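SusD homolog (PDB 4MRU) probably binds mucin O-glycans as a SusD-family outer-membrane lipoprotein with a TPR-like helical fold. Local coordinates at residues Glu47-Phe58 / Trp420-Trp431; Arg259-Asn269 / Gly290-Ile298. All blocks are in the same frame, centred on the assembly; numbering follows the deposited sequence. Where two conformers were deposited one is given.

Overall arrangement
Contact 1 lies near the centre of the folded molecule, its centre about 6 Å from that of the whole chain, while contact 2 sits further out, about 18 Å from it; the centres of the two contacts are about 12 Å apart. Along the chain the order is 47-58, 259-269, 290-298 and 420-431, so the early and late segments of contact 1 enclose both segments of contact 2. The two contacts touch directly. Strands 58-60 and 258-260 pair antiparallel, Tyr57 O lies 2.8 Å from Gly261 N in a probable hydrogen bond, and Trp420 of helix 408-423 packs on Ile264 of helix 262-270. Parts of this mainly helical SusD-family chain that are far apart in sequence thus meet in adjoining buried contacts.

Contact 1 of 2, residues Glu47-Phe58 / Trp420-Trp431; sequences EAMCGGSYAGYF and WIALFPNGIESW. With EDO (1,2-ethanediol), chain F.
Tyr57 fills the middle of this interface, its ring held between the methyl of Ala55 over one face and Phe424 over the other. Phe424 comes edge-first, with CD1 3.7 Å from Tyr57 CG and the planes at 80°, a T-shaped pair. Phe58 CZ meets the neighbouring Phe424 CE1, the two rings inclined to each other, and Phe58 takes Pro425 CB at its ring edge, while the five-membered ring of Trp420 lies nearly parallel to Tyr57 but slid aside. Toward Trp431, Tyr54 CB stands 3.5 Å from the centroid of the Trp431 five-membered ring in a CH-pi contact, and the Tyr54 ring turns its edge to the six-membered ring. With chi1 at -180° swinging SG away from its own amide nitrogen, Cys50 meets the Trp431 six-membered ring obliquely, SG 3.7 Å from CZ3.

Between these groups, helices 47-54 and 427-431 close in where neither has a side chain: Gly51 CA and Gly427 CA are 3.9 Å apart. Further out, Trp420 NE1 donates in its ring plane to Ala55 O (2.7 Å), and Tyr57 OH accepts from Ser430 OG while donating to a lone pair of Trp420 O, which fixes the phenol at its far end. At the polar edge, water 2 joins Glu47 OE1 to Pro425 O, and Glu47 OE2 forms a salt bridge with Arg120. Asn426 weakly N-caps helix 427-437 and Gly56 closes helix 40-54 in a Schellman motif. Close helix pairing at two glycines, beside an aromatic cluster, joins helices 40-54 and 427-437 in the buried helical core of this SusD-family protein.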
loop_
_atom_site.group_PDB
_atom_site.type_symbol
_atom_site.label_atom_id
_atom_site.label_comp_id
_atom_site.label_asym_id
_atom_site.label_seq_id
_atom_site.Cartn_x
_atom_site.Cartn_y
_atom_site.Cartn_z
ATOM N N GLU A 47 3.373 -8.793 -0.757
ATOM C CA GLU A 47 2.244 -8.236 -1.479
ATOM C C GLU A 47 1.018 -9.140 -1.577
ATOM O O GLU A 47 -0.105 -8.679 -1.389
ATOM C CB GLU A 47 2.692 -7.901 -2.896
ATOM C CG GLU A 47 3.736 -6.827 -2.938
ATOM C CD GLU A 47 3.177 -5.476 -2.577
ATOM O OE1 GLU A 47 2.044 -5.117 -3.025
ATOM O OE2 GLU A 47 3.890 -4.741 -1.885
ATOM N N ALA A 48 1.207 -10.398 -1.951
ATOM C CA ALA A 48 0.070 -11.266 -2.222
ATOM C C ALA A 48 -0.579 -11.743 -0.905
ATOM O O ALA A 48 -1.761 -11.541 -0.662
ATOM C CB ALA A 48 0.496 -12.451 -3.095
HETATM N N MSE A 49 0.246 -12.284 -0.043
HETATM C CA MSE A 49 -0.218 -12.775 1.273
HETATM C C MSE A 49 -0.471 -11.638 2.240
HETATM O O MSE A 49 -1.559 -11.547 2.822
HETATM C CB MSE A 49 0.825 -13.709 1.814
HETATM C CG MSE A 49 0.910 -15.022 1.084
HETATM SE SE MSE A 49 2.275 -16.022 2.084
HETATM C CE MSE A 49 2.776 -17.406 0.763
ATOM N N CYS A 50 0.528 -10.803 2.499
ATOM C CA CYS A 50 0.370 -9.759 3.552
ATOM C C CYS A 50 -0.549 -8.561 3.133
ATOM O O CYS A 50 -1.684 -8.441 3.624
ATOM C CB CYS A 50 1.751 -9.296 4.006
ATOM S SG CYS A 50 1.708 -8.017 5.310
ATOM N N GLY A 51 -0.094 -7.722 2.180
ATOM C CA GLY A 51 -0.897 -6.623 1.694
ATOM C C GLY A 51 -2.242 -7.114 1.179
ATOM O O GLY A 51 -3.283 -6.528 1.450
ATOM N N GLY A 52 -2.210 -8.206 0.424
ATOM C CA GLY A 52 -3.415 -8.738 -0.189
ATOM C C GLY A 52 -4.484 -9.123 0.805
ATOM O O GLY A 52 -5.658 -8.735 0.654
ATOM N N SER A 53 -4.110 -9.877 1.822
ATOM C CA SER A 53 -5.075 -10.307 2.812
ATOM C C SER A 53 -5.563 -9.139 3.686
ATOM O O SER A 53 -6.743 -9.045 4.011
ATOM C CB SER A 53 -4.498 -11.421 3.733
ATOM O OG SER A 53 -4.139 -12.556 2.978
ATOM N N TYR A 54 -4.668 -8.259 4.087
ATOM C CA TYR A 54 -5.055 -7.266 5.076
ATOM C C TYR A 54 -5.749 -6.042 4.440
ATOM O O TYR A 54 -6.310 -5.231 5.148
ATOM C CB TYR A 54 -3.835 -6.881 5.889
ATOM C CG TYR A 54 -3.156 -8.079 6.581
ATOM C CD1 TYR A 54 -3.888 -9.224 6.917
ATOM C CD2 TYR A 54 -1.828 -8.034 6.962
ATOM C CE1 TYR A 54 -3.290 -10.302 7.554
ATOM C CE2 TYR A 54 -1.221 -9.102 7.620
ATOM C CZ TYR A 54 -1.955 -10.234 7.915
ATOM O OH TYR A 54 -1.391 -11.300 8.541
ATOM N N ALA A 55 -5.670 -5.901 3.115
ATOM C CA ALA A 55 -6.375 -4.844 2.412
ATOM C C ALA A 55 -7.728 -5.343 1.882
ATOM O O ALA A 55 -8.460 -4.594 1.234
ATOM C CB ALA A 55 -5.521 -4.313 1.261
ATOM N N GLY A 56 -8.049 -6.611 2.088
ATOM C CA GLY A 56 -9.294 -7.146 1.508
ATOM C C GLY A 56 -9.243 -7.326 0.015
ATOM O O GLY A 56 -10.294 -7.360 -0.663
ATOM N N TYR A 57 -8.033 -7.518 -0.533
ATOM C CA TYR A 57 -7.857 -7.612 -1.986
ATOM C C TYR A 57 -7.742 -9.046 -2.505
ATOM O O TYR A 57 -8.280 -9.354 -3.579
ATOM C CB TYR A 57 -6.606 -6.899 -2.440
ATOM C CG TYR A 57 -6.597 -5.386 -2.448
ATOM C CD1 TYR A 57 -7.763 -4.617 -2.408
ATOM C CD2 TYR A 57 -5.394 -4.715 -2.601
ATOM C CE1 TYR A 57 -7.693 -3.228 -2.486
ATOM C CE2 TYR A 57 -5.329 -3.337 -2.654
ATOM C CZ TYR A 57 -6.464 -2.597 -2.580
ATOM O OH TYR A 57 -6.372 -1.250 -2.650
ATOM N N PHE A 58 -7.047 -9.907 -1.766
ATOM C CA PHE A 58 -6.738 -11.267 -2.211
ATOM C C PHE A 58 -6.786 -12.243 -1.072
ATOM O O PHE A 58 -6.473 -11.918 0.073
ATOM C CB PHE A 58 -5.330 -11.421 -2.781
ATOM C CG PHE A 58 -4.999 -10.468 -3.863
ATOM C CD1 PHE A 58 -5.725 -10.460 -5.022
ATOM C CD2 PHE A 58 -3.994 -9.559 -3.689
ATOM C CE1 PHE A 58 -5.444 -9.563 -6.010
ATOM C CE2 PHE A 58 -3.723 -8.632 -4.680
ATOM C CZ PHE A 58 -4.457 -8.631 -5.828
ATOM N N TRP A 420 -9.125 3.343 -1.939
ATOM C CA TRP A 420 -8.845 1.871 -1.847
ATOM C C TRP A 420 -9.168 1.107 -3.122
ATOM O O TRP A 420 -8.374 0.231 -3.550
ATOM C CB TRP A 420 -9.617 1.311 -0.671
ATOM C CG TRP A 420 -9.703 -0.126 -0.480
ATOM C CD1 TRP A 420 -8.779 -0.935 0.064
ATOM C CD2 TRP A 420 -10.865 -0.922 -0.686
ATOM N NE1 TRP A 420 -9.272 -2.205 0.195
ATOM C CE2 TRP A 420 -10.555 -2.227 -0.255
ATOM C CE3 TRP A 420 -12.153 -0.652 -1.175
ATOM C CZ2 TRP A 420 -11.454 -3.257 -0.332
ATOM C CZ3 TRP A 420 -13.070 -1.672 -1.207
ATOM C CH2 TRP A 420 -12.726 -2.962 -0.791
ATOM N N ILE A 421 -10.311 1.412 -3.733
ATOM C CA ILE A 421 -10.624 0.878 -5.036
ATOM C C ILE A 421 -9.557 1.321 -6.083
ATOM O O ILE A 421 -9.035 0.511 -6.868
ATOM C CB ILE A 421 -12.020 1.304 -5.494
ATOM C CG1 ILE A 421 -13.093 0.665 -4.592
ATOM C CG2 ILE A 421 -12.202 0.936 -6.964
ATOM C CD1 ILE A 421 -14.499 1.163 -4.885
ATOM N N ALA A 422 -9.251 2.616 -6.097
ATOM C CA ALA A 422 -8.270 3.157 -7.043
ATOM C C ALA A 422 -6.821 2.672 -6.844
ATOM O O ALA A 422 -6.020 2.681 -7.752
ATOM C CB ALA A 422 -8.299 4.682 -6.994
ATOM N N LEU A 423 -6.504 2.265 -5.628
ATOM C CA LEU A 423 -5.180 1.778 -5.283
ATOM C C LEU A 423 -4.900 0.331 -5.695
ATOM O O LEU A 423 -3.760 -0.119 -5.673
ATOM C CB LEU A 423 -5.004 1.883 -3.742
ATOM C CG LEU A 423 -4.455 3.191 -3.202
ATOM C CD1 LEU A 423 -4.675 3.252 -1.684
ATOM C CD2 LEU A 423 -2.969 3.358 -3.550
ATOM N N PHE A 424 -5.951 -0.436 -5.977
ATOM C CA PHE A 424 -5.789 -1.866 -6.216
ATOM C C PHE A 424 -4.703 -2.043 -7.272
ATOM O O PHE A 424 -4.764 -1.374 -8.273
ATOM C CB PHE A 424 -7.127 -2.436 -6.662
ATOM C CG PHE A 424 -7.089 -3.883 -7.050
ATOM C CD1 PHE A 424 -7.204 -4.880 -6.086
ATOM C CD2 PHE A 424 -6.996 -4.256 -8.363
ATOM C CE1 PHE A 424 -7.211 -6.227 -6.445
ATOM C CE2 PHE A 424 -6.977 -5.623 -8.729
ATOM C CZ PHE A 424 -7.091 -6.588 -7.758
ATOM N N PRO A 425 -3.742 -2.967 -7.086
ATOM C CA PRO A 425 -3.523 -3.985 -6.028
ATOM C C PRO A 425 -2.432 -3.631 -4.993
ATOM O O PRO A 425 -1.732 -4.519 -4.489
ATOM C CB PRO A 425 -3.066 -5.200 -6.855
ATOM C CG PRO A 425 -2.163 -4.528 -7.900
ATOM C CD PRO A 425 -2.838 -3.191 -8.223
ATOM N N ASN A 426 -2.297 -2.346 -4.658
ATOM C CA ASN A 426 -1.303 -1.847 -3.695
ATOM C C ASN A 426 -1.801 -2.084 -2.221
ATOM O O ASN A 426 -2.283 -1.166 -1.533
ATOM C CB ASN A 426 -1.048 -0.382 -3.955
ATOM C CG ASN A 426 0.163 0.181 -3.200
ATOM O OD1 ASN A 426 0.685 -0.405 -2.260
ATOM N ND2 ASN A 426 0.591 1.340 -3.624
ATOM N N GLY A 427 -1.690 -3.326 -1.770
ATOM C CA GLY A 427 -2.297 -3.757 -0.509
ATOM C C GLY A 427 -1.607 -3.173 0.694
ATOM O O GLY A 427 -2.237 -2.948 1.722
ATOM N N ILE A 428 -0.288 -2.942 0.605
ATOM C CA ILE A 428 0.421 -2.430 1.779
ATOM C C ILE A 428 -0.097 -1.008 2.045
ATOM O O ILE A 428 -0.460 -0.659 3.174
ATOM C CB ILE A 428 1.949 -2.466 1.656
ATOM C CG1 ILE A 428 2.467 -3.919 1.564
ATOM C CG2 ILE A 428 2.610 -1.766 2.855
ATOM C CD1 ILE A 428 2.215 -4.816 2.778
ATOM N N GLU A 429 -0.216 -0.188 1.014
ATOM C CA GLU A 429 -0.739 1.168 1.236
ATOM C C GLU A 429 -2.187 1.166 1.724
ATOM O O GLU A 429 -2.513 1.916 2.644
ATOM C CB GLU A 429 -0.649 2.007 -0.022
ATOM C CG GLU A 429 -1.210 3.425 0.128
ATOM C CD GLU A 429 -0.458 4.273 1.164
ATOM O OE1 GLU A 429 0.666 3.931 1.595
ATOM O OE2 GLU A 429 -1.011 5.286 1.596
ATOM N N SER A 430 -3.045 0.326 1.131
ATOM C CA SER A 430 -4.440 0.218 1.533
ATOM C C SER A 430 -4.578 -0.334 2.949
ATOM O O SER A 430 -5.433 0.079 3.727
ATOM C CB SER A 430 -5.198 -0.645 0.537
ATOM O OG SER A 430 -5.437 0.069 -0.652
ATOM N N TRP A 431 -3.692 -1.246 3.314
ATOM C CA TRP A 431 -3.696 -1.755 4.687
ATOM C C TRP A 431 -3.358 -0.632 5.674
ATOM O O TRP A 431 -4.018 -0.515 6.721
ATOM C CB TRP A 431 -2.742 -2.932 4.811
ATOM C CG TRP A 431 -2.614 -3.497 6.193
ATOM C CD1 TRP A 431 -3.577 -3.575 7.134
ATOM C CD2 TRP A 431 -1.443 -4.096 6.763
ATOM N NE1 TRP A 431 -3.094 -4.169 8.280
ATOM C CE2 TRP A 431 -1.791 -4.512 8.082
ATOM C CE3 TRP A 431 -0.143 -4.323 6.299
ATOM C CZ2 TRP A 431 -0.889 -5.145 8.936
ATOM C CZ3 TRP A 431 0.768 -4.943 7.152
ATOM C CH2 TRP A 431 0.381 -5.361 8.457
HETATM C C1 EDO F . 5.258 3.249 -2.988
HETATM O O1 EDO F . 4.919 2.765 -1.684
HETATM C C2 EDO F . 4.460 2.374 -3.891
HETATM O O2 EDO F . 3.120 2.684 -3.552
HETATM O O HOH W 1 1.683 -2.827 -1.812
HETATM O O HOH W 2 0.730 -5.594 -5.406
HETATM O O HOH W 3 -0.112 -5.718 -1.747
#

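Contact 2 of 2, residues Arg259-Asn269 / Gly290-Ile298; sequences RVGADIICYMN and GYYGMRIGI. With EDO (1,2-ethanediol), chain M; EDO (1,2-ethanediol), chain I; EDO (1,2-ethanediol), chain K.
Met294 forms a single beta bridge with Gly261, through bonds to the flanking Val260 and Ala262, by which the loop after strand 289-290 runs beside the turn from strand 258-260 into helix 262-270. Met294 N donates to Val260 O (2.8 Å, 169°), a nearly straight bond. In return, Met294 O takes a weak bond from Ala262 N in the first turn of the helix, just after the N-cap residue Gly261. Ala262 adds its methyl, with CB 3.6 Å from Met294 O. The selenomethionine side chain of Met294 was modelled in two conformers, so its touch on Arg259 is only tentative.

Tyr291 serves the other end of the interface. Its carbonyl O accepts from Asn269 ND2 at 3.2 Å; the donor stands above the carbonyl plane, while the oxygen lies close to the plane of the amide. Asn269 OD1 is turned to Arg276. Ile265 lies between the two ends: its CD1 meets Tyr291 CB, and its CG1 lies 3.8 Å from Gly293 CA, where the absence of a side chain lets the loop come close. Beyond Met294, Asp263 OD2 accepts from Leu443 N, and water 4 bridges the segments, donating to Asp263 OD1 (2.9 Å) and accepting from Ile296 N (2.8 Å).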
loop_
_atom_site.group_PDB
_atom_site.type_symbol
_atom_site.label_atom_id
_atom_site.label_comp_id
_atom_site.label_asym_id
_atom_site.label_seq_id
_atom_site.Cartn_x
_atom_site.Cartn_y
_atom_site.Cartn_z
ATOM N N ARG A 259 -6.545 -15.553 -5.339
ATOM C CA ARG A 259 -7.673 -15.031 -6.078
ATOM C C ARG A 259 -8.197 -13.807 -5.340
ATOM O O ARG A 259 -7.805 -13.505 -4.219
ATOM C CB ARG A 259 -8.774 -16.091 -6.278
ATOM C CG ARG A 259 -8.422 -17.270 -7.179
ATOM C CD ARG A 259 -8.333 -16.752 -8.582
ATOM N NE ARG A 259 -7.919 -17.674 -9.648
ATOM C CZ ARG A 259 -6.722 -17.686 -10.242
ATOM N NH1 ARG A 259 -5.703 -16.958 -9.793
ATOM N NH2 ARG A 259 -6.542 -18.458 -11.296
ATOM N N VAL A 260 -9.096 -13.114 -5.991
ATOM C CA VAL A 260 -9.621 -11.886 -5.472
ATOM C C VAL A 260 -10.496 -12.124 -4.247
ATOM O O VAL A 260 -11.270 -13.077 -4.175
ATOM C CB VAL A 260 -10.412 -11.134 -6.583
ATOM C CG1 VAL A 260 -10.976 -9.838 -6.043
ATOM C CG2 VAL A 260 -9.510 -10.855 -7.754
ATOM N N GLY A 261 -10.370 -11.207 -3.286
ATOM C CA GLY A 261 -11.072 -11.270 -2.041
ATOM C C GLY A 261 -12.508 -10.773 -2.093
ATOM O O GLY A 261 -12.903 -10.012 -2.996
ATOM N N ALA A 262 -13.289 -11.203 -1.098
ATOM C CA ALA A 262 -14.697 -10.903 -1.046
ATOM C C ALA A 262 -14.947 -9.403 -0.911
ATOM O O ALA A 262 -15.918 -8.877 -1.467
ATOM C CB ALA A 262 -15.336 -11.620 0.117
ATOM N N ASP A 263 -14.094 -8.729 -0.148
ATOM C CA ASP A 263 -14.384 -7.341 0.226
ATOM C C ASP A 263 -14.431 -6.449 -0.982
ATOM O O ASP A 263 -15.423 -5.750 -1.213
ATOM C CB ASP A 263 -13.350 -6.811 1.216
ATOM C CG ASP A 263 -13.228 -7.685 2.440
ATOM O OD1 ASP A 263 -12.476 -8.697 2.404
ATOM O OD2 ASP A 263 -13.906 -7.340 3.417
ATOM N N ILE A 264 -13.380 -6.464 -1.782
ATOM C CA ILE A 264 -13.335 -5.564 -2.937
ATOM C C ILE A 264 -14.456 -5.888 -3.946
ATOM O O ILE A 264 -15.050 -4.983 -4.541
ATOM C CB ILE A 264 -11.961 -5.531 -3.604
ATOM C CG1 ILE A 264 -11.936 -4.371 -4.626
ATOM C CG2 ILE A 264 -11.617 -6.883 -4.246
ATOM C CD1 ILE A 264 -10.569 -3.913 -4.999
ATOM N N ILE A 265 -14.814 -7.158 -4.074
ATOM C CA ILE A 265 -15.962 -7.531 -4.901
ATOM C C ILE A 265 -17.324 -7.058 -4.338
ATOM O O ILE A 265 -18.193 -6.632 -5.109
ATOM C CB ILE A 265 -15.987 -9.052 -5.136
ATOM C CG1 ILE A 265 -14.728 -9.493 -5.856
ATOM C CG2 ILE A 265 -17.208 -9.454 -5.948
ATOM C CD1 ILE A 265 -14.628 -9.037 -7.288
ATOM N N CYS A 266 -17.523 -7.130 -3.020
ATOM C CA CYS A 266 -18.750 -6.638 -2.412
ATOM C C CYS A 266 -18.986 -5.166 -2.703
ATOM O O CYS A 266 -20.092 -4.762 -3.078
ATOM C CB CYS A 266 -18.726 -6.803 -0.884
ATOM S SG CYS A 266 -18.978 -8.496 -0.356
ATOM N N TYR A 267 -17.948 -4.351 -2.522
ATOM C CA TYR A 267 -18.075 -2.956 -2.816
ATOM C C TYR A 267 -18.296 -2.719 -4.331
ATOM O O TYR A 267 -19.214 -2.029 -4.697
ATOM C CB TYR A 267 -16.843 -2.174 -2.389
ATOM C CG TYR A 267 -16.738 -1.906 -0.915
ATOM C CD1 TYR A 267 -16.270 -2.878 -0.025
ATOM C CD2 TYR A 267 -17.108 -0.652 -0.390
ATOM C CE1 TYR A 267 -16.140 -2.613 1.316
ATOM C CE2 TYR A 267 -17.007 -0.402 0.958
ATOM C CZ TYR A 267 -16.539 -1.362 1.806
ATOM O OH TYR A 267 -16.429 -1.039 3.131
HETATM N N MSE A 268 -17.446 -3.295 -5.181
HETATM C CA MSE A 268 -17.450 -2.944 -6.623
HETATM C C MSE A 268 -18.645 -3.572 -7.336
HETATM O O MSE A 268 -19.169 -2.953 -8.281
HETATM C CB MSE A 268 -16.138 -3.323 -7.291
HETATM C CG MSE A 268 -15.038 -2.351 -6.908
HETATM SE SE MSE A 268 -13.313 -2.859 -7.686
HETATM C CE MSE A 268 -13.504 -1.889 -9.448
ATOM N N ASN A 269 -19.111 -4.746 -6.934
ATOM C CA ASN A 269 -20.403 -5.259 -7.453
ATOM C C ASN A 269 -21.598 -4.433 -6.948
ATOM O O ASN A 269 -22.522 -4.165 -7.695
ATOM C CB ASN A 269 -20.649 -6.725 -7.119
ATOM C CG ASN A 269 -19.879 -7.676 -8.010
ATOM O OD1 ASN A 269 -19.226 -7.293 -9.002
ATOM N ND2 ASN A 269 -19.967 -8.925 -7.681
ATOM N N GLY A 290 -19.770 -13.838 -13.877
ATOM C CA GLY A 290 -19.526 -12.526 -13.307
ATOM C C GLY A 290 -18.288 -12.464 -12.459
ATOM O O GLY A 290 -17.360 -13.251 -12.650
ATOM N N TYR A 291 -18.298 -11.541 -11.479
ATOM C CA TYR A 291 -17.166 -11.299 -10.621
ATOM C C TYR A 291 -17.465 -11.882 -9.234
ATOM O O TYR A 291 -18.505 -11.597 -8.663
ATOM C CB TYR A 291 -16.924 -9.822 -10.527
ATOM C CG TYR A 291 -16.700 -9.214 -11.905
ATOM C CD1 TYR A 291 -15.497 -9.397 -12.554
ATOM C CD2 TYR A 291 -17.677 -8.457 -12.520
ATOM C CE1 TYR A 291 -15.274 -8.863 -13.820
ATOM C CE2 TYR A 291 -17.480 -7.907 -13.803
ATOM C CZ TYR A 291 -16.283 -8.114 -14.442
ATOM O OH TYR A 291 -16.036 -7.559 -15.665
ATOM N N TYR A 292 -16.572 -12.731 -8.750
ATOM C CA TYR A 292 -16.751 -13.454 -7.491
ATOM C C TYR A 292 -15.480 -13.367 -6.658
ATOM O O TYR A 292 -14.354 -13.463 -7.186
ATOM C CB TYR A 292 -17.075 -14.908 -7.769
ATOM C CG TYR A 292 -18.368 -15.149 -8.496
ATOM C CD1 TYR A 292 -18.395 -15.187 -9.882
ATOM C CD2 TYR A 292 -19.576 -15.345 -7.805
ATOM C CE1 TYR A 292 -19.568 -15.392 -10.565
ATOM C CE2 TYR A 292 -20.770 -15.601 -8.500
ATOM C CZ TYR A 292 -20.752 -15.634 -9.876
ATOM O OH TYR A 292 -21.900 -15.815 -10.632
ATOM N N GLY A 293 -15.666 -13.189 -5.359
ATOM C CA GLY A 293 -14.567 -13.037 -4.426
ATOM C C GLY A 293 -14.591 -14.109 -3.381
ATOM O O GLY A 293 -15.656 -14.647 -3.080
HETATM N N MSE A 294 -13.395 -14.435 -2.877
HETATM C CA MSE A 294 -13.212 -15.451 -1.857
HETATM C C MSE A 294 -13.139 -14.794 -0.488
HETATM O O MSE A 294 -12.482 -13.773 -0.307
HETATM C CB MSE A 294 -11.911 -16.207 -2.176
HETATM C CG MSE A 294 -11.582 -17.372 -1.243
HETATM SE SE MSE A 294 -9.606 -17.651 -1.130
HETATM C CE MSE A 294 -9.193 -17.569 -3.030
ATOM N N ARG A 295 -13.790 -15.390 0.488
ATOM C CA ARG A 295 -13.711 -14.889 1.859
ATOM C C ARG A 295 -12.274 -14.958 2.337
ATOM O O ARG A 295 -11.637 -15.980 2.223
ATOM C CB ARG A 295 -14.615 -15.669 2.797
ATOM C CG ARG A 295 -14.749 -15.092 4.213
ATOM C CD ARG A 295 -15.632 -13.840 4.257
ATOM N NE ARG A 295 -15.697 -13.381 5.603
ATOM C CZ ARG A 295 -16.593 -13.786 6.487
ATOM N NH1 ARG A 295 -17.584 -14.651 6.148
ATOM N NH2 ARG A 295 -16.510 -13.331 7.721
ATOM N N ILE A 296 -11.772 -13.869 2.893
ATOM C CA ILE A 296 -10.403 -13.851 3.432
ATOM C C ILE A 296 -10.379 -14.276 4.899
ATOM O O ILE A 296 -11.151 -13.772 5.688
ATOM C CB ILE A 296 -9.768 -12.456 3.284
ATOM C CG1 ILE A 296 -9.634 -12.142 1.803
ATOM C CG2 ILE A 296 -8.411 -12.379 3.991
ATOM C CD1 ILE A 296 -9.326 -10.705 1.513
ATOM N N GLY A 297 -9.475 -15.194 5.220
ATOM C CA GLY A 297 -9.352 -15.741 6.577
ATOM C C GLY A 297 -10.206 -16.964 6.895
ATOM O O GLY A 297 -11.015 -16.953 7.830
ATOM N N ILE A 298 -9.980 -18.022 6.132
ATOM C CA ILE A 298 -10.733 -19.220 6.190
ATOM C C ILE A 298 -9.795 -20.422 6.046
ATOM O O ILE A 298 -8.673 -20.241 5.644
ATOM C CB ILE A 298 -11.729 -19.289 5.028
ATOM C CG1 ILE A 298 -10.997 -19.246 3.689
ATOM C CG2 ILE A 298 -12.768 -18.156 5.139
ATOM C CD1 ILE A 298 -11.850 -19.592 2.487
HETATM C C1 EDO M . -22.011 -9.862 -10.647
HETATM O O1 EDO M . -20.788 -10.242 -11.267
HETATM C C2 EDO M . -22.829 -11.125 -10.495
HETATM O O2 EDO M . -21.966 -11.999 -9.775
HETATM C C1 EDO I . -21.203 -9.279 -4.139
HETATM O O1 EDO I . -21.825 -9.609 -5.396
HETATM C C2 EDO I . -20.533 -10.500 -3.510
HETATM O O2 EDO I . -21.429 -11.625 -3.252
HETATM C C1 EDO K . -18.572 -17.698 9.390
HETATM O O1 EDO K . -18.874 -16.615 10.328
HETATM C C2 EDO K . -19.226 -17.617 7.989
HETATM O O2 EDO K . -19.681 -16.290 7.587
HETATM O O HOH W 4 -13.152 -11.397 3.031
#